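PDB 5M41: nigritoxine from Vibrio nigripulchritudo, which is a bacterial toxin active against crustaceans and insects. Local coordinates for residues T75-Y81 and P169-I174. Numbering follows the deposited sequence.
Sequences TVDIYTY and PRTINI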
# COMPACT_ATOMS: atom_id res chain seq x y z
N THR A 75 -39.88 13.37 -35.90
CA THR A 75 -38.69 13.52 -36.73
C THR A 75 -38.10 14.93 -36.62
O THR A 75 -38.83 15.92 -36.60
CB THR A 75 -38.99 13.11 -38.19
OG1 THR A 75 -37.78 12.74 -38.84
CG2 THR A 75 -39.66 14.22 -38.97
N VAL A 76 -36.77 15.02 -36.53
CA VAL A 76 -36.13 16.32 -36.31
C VAL A 76 -34.94 16.46 -37.27
O VAL A 76 -33.97 15.70 -37.17
CB VAL A 76 -35.69 16.50 -34.84
CG1 VAL A 76 -34.98 17.82 -34.61
CG2 VAL A 76 -36.88 16.39 -33.90
N ASP A 77 -35.05 17.42 -38.18
CA ASP A 77 -34.00 17.69 -39.17
C ASP A 77 -32.79 18.39 -38.54
O ASP A 77 -32.93 19.34 -37.76
CB ASP A 77 -34.52 18.58 -40.31
CG ASP A 77 -35.54 17.90 -41.19
OD1 ASP A 77 -35.87 16.72 -40.99
OD2 ASP A 77 -36.03 18.56 -42.13
N ILE A 78 -31.60 17.95 -38.94
CA ILE A 78 -30.34 18.57 -38.54
C ILE A 78 -29.53 18.77 -39.81
O ILE A 78 -29.55 17.91 -40.69
CB ILE A 78 -29.52 17.64 -37.60
CG1 ILE A 78 -30.21 17.47 -36.25
CG2 ILE A 78 -28.11 18.17 -37.40
CD1 ILE A 78 -30.41 18.74 -35.46
N TYR A 79 -28.81 19.88 -39.93
CA TYR A 79 -27.85 20.00 -41.02
C TYR A 79 -26.45 19.65 -40.50
O TYR A 79 -26.05 20.11 -39.44
CB TYR A 79 -27.80 21.41 -41.60
CG TYR A 79 -29.13 21.99 -42.05
CD1 TYR A 79 -30.13 21.19 -42.58
CD2 TYR A 79 -29.36 23.37 -42.00
CE1 TYR A 79 -31.35 21.73 -43.00
CE2 TYR A 79 -30.57 23.92 -42.42
CZ TYR A 79 -31.56 23.10 -42.92
OH TYR A 79 -32.76 23.61 -43.35
N THR A 80 -25.71 18.87 -41.29
CA THR A 80 -24.34 18.53 -40.95
C THR A 80 -23.38 19.35 -41.80
O THR A 80 -23.76 19.88 -42.84
CB THR A 80 -24.06 17.03 -41.16
OG1 THR A 80 -24.37 16.68 -42.52
CG2 THR A 80 -24.90 16.20 -40.20
N TYR A 81 -22.15 19.45 -41.32
CA TYR A 81 -21.15 20.35 -41.88
C TYR A 81 -19.84 19.61 -41.93
O TYR A 81 -19.58 18.74 -41.08
CB TYR A 81 -20.91 21.50 -40.91
CG TYR A 81 -22.01 22.51 -40.70
CD1 TYR A 81 -22.67 23.09 -41.78
CD2 TYR A 81 -22.32 22.96 -39.43
CE1 TYR A 81 -23.66 24.06 -41.60
CE2 TYR A 81 -23.31 23.92 -39.22
CZ TYR A 81 -23.96 24.47 -40.31
OH TYR A 81 -24.91 25.43 -40.11
N PRO A 169 -25.92 22.75 -46.85
CA PRO A 169 -25.53 21.55 -46.10
C PRO A 169 -26.49 20.37 -46.32
O PRO A 169 -27.63 20.59 -46.73
CB PRO A 169 -25.55 22.01 -44.63
CG PRO A 169 -26.48 23.19 -44.61
CD PRO A 169 -26.41 23.83 -45.97
N ARG A 170 -26.08 19.14 -46.05
CA ARG A 170 -27.07 18.08 -46.16
C ARG A 170 -27.85 17.91 -44.86
O ARG A 170 -27.39 18.31 -43.79
CB ARG A 170 -26.53 16.76 -46.76
CG ARG A 170 -25.61 15.93 -45.91
CD ARG A 170 -26.26 14.86 -45.04
NE ARG A 170 -25.27 14.54 -44.00
CZ ARG A 170 -24.77 13.34 -43.71
NH1 ARG A 170 -25.20 12.22 -44.31
NH2 ARG A 170 -23.84 13.26 -42.78
N THR A 171 -29.05 17.36 -45.00
CA THR A 171 -29.98 17.17 -43.90
C THR A 171 -29.98 15.72 -43.45
O THR A 171 -30.01 14.82 -44.25
CB THR A 171 -31.40 17.57 -44.37
OG1 THR A 171 -31.34 18.90 -44.88
CG2 THR A 171 -32.42 17.50 -43.22
N ILE A 172 -29.92 15.51 -42.14
CA ILE A 172 -30.05 14.19 -41.55
C ILE A 172 -31.13 14.26 -40.48
O ILE A 172 -31.48 15.36 -40.04
CB ILE A 172 -28.74 13.72 -40.87
CG1 ILE A 172 -28.37 14.67 -39.71
CG2 ILE A 172 -27.63 13.59 -41.89
CD1 ILE A 172 -27.24 14.20 -38.81
N ASN A 173 -31.67 13.12 -40.10
CA ASN A 173 -32.43 13.04 -38.87
C ASN A 173 -31.48 13.09 -37.65
O ASN A 173 -30.34 12.58 -37.71
CB ASN A 173 -33.28 11.78 -38.84
CG ASN A 173 -34.27 11.79 -37.69
OD1 ASN A 173 -34.26 10.91 -36.83
ND2 ASN A 173 -35.12 12.81 -37.66
N ILE A 174 -31.95 13.69 -36.55
CA ILE A 174 -31.13 13.93 -35.38
C ILE A 174 -30.60 12.63 -34.73
O ILE A 174 -29.54 12.65 -34.11
CB ILE A 174 -31.84 14.85 -34.34
CG1 ILE A 174 -30.83 15.35 -33.29
CG2 ILE A 174 -33.02 14.14 -33.66
CD1 ILE A 174 -31.30 16.54 -32.47
O HOH W 1 -35.50 14.18 -39.99
O HOH W 2 -23.26 19.19 -45.43
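Arg170 and Thr80 meet through a nearly linear side-chain bond: NE of Arg170 donates to OG1 of Thr80 over 2.8 Å, with 178° at the hydrogen, and the hydroxyl oxygen lies only 3° out of the guanidinium plane, at its edge. The arginine chain bends at chi2 (91°), which turns its end toward Thr80, so that NE reaches the hydroxyl, and CG2 of Ile172 sits above one face of the guanidinium near its rim. The side chains of Thr80 and Ile172 cross at about a right angle, and the methyl CG2 of Thr80 comes to 3.4 Å from CD1 of Ile172, tighter than usual carbon packing. Ile78, on the same face, crosses Ile174 obliquely, its CG1 3.6 Å from CB of Ile174. The backbones beneath pair antiparallel, Ile78 and Ile172 forming a hydrogen-bonded pair with two N-H...O bonds of 2.8 Å each, N to O. Strand 170-173 thereby forms one outer edge of a five-stranded antiparallel sheet, joined to 77-80, whose other neighbour is strand 86-90. Helix 177-191 packs against Ile78, Thr80, Arg170 and Ile172, while helix 62-67 meets Val76 and Ile174. The opposite face carries Tyr79 and Thr171, side by side and pointing the same way, with OG1 of Thr171 3.4 Å from ring atom CE1 of Tyr79. Pro169 crosses the base of this tyrosine obliquely, CG of the proline lying 3.7 Å from CB of Tyr79; the phenol OH is bonded to the carbonyl of Ser95. At the two ends water bridges the strands: one molecule donates to OD1 of Asp77 and accepts from ND2 of Asn173, whose OD1 bonds Ser175, and another links the carbonyl of Thr80 to the amide N of Arg170.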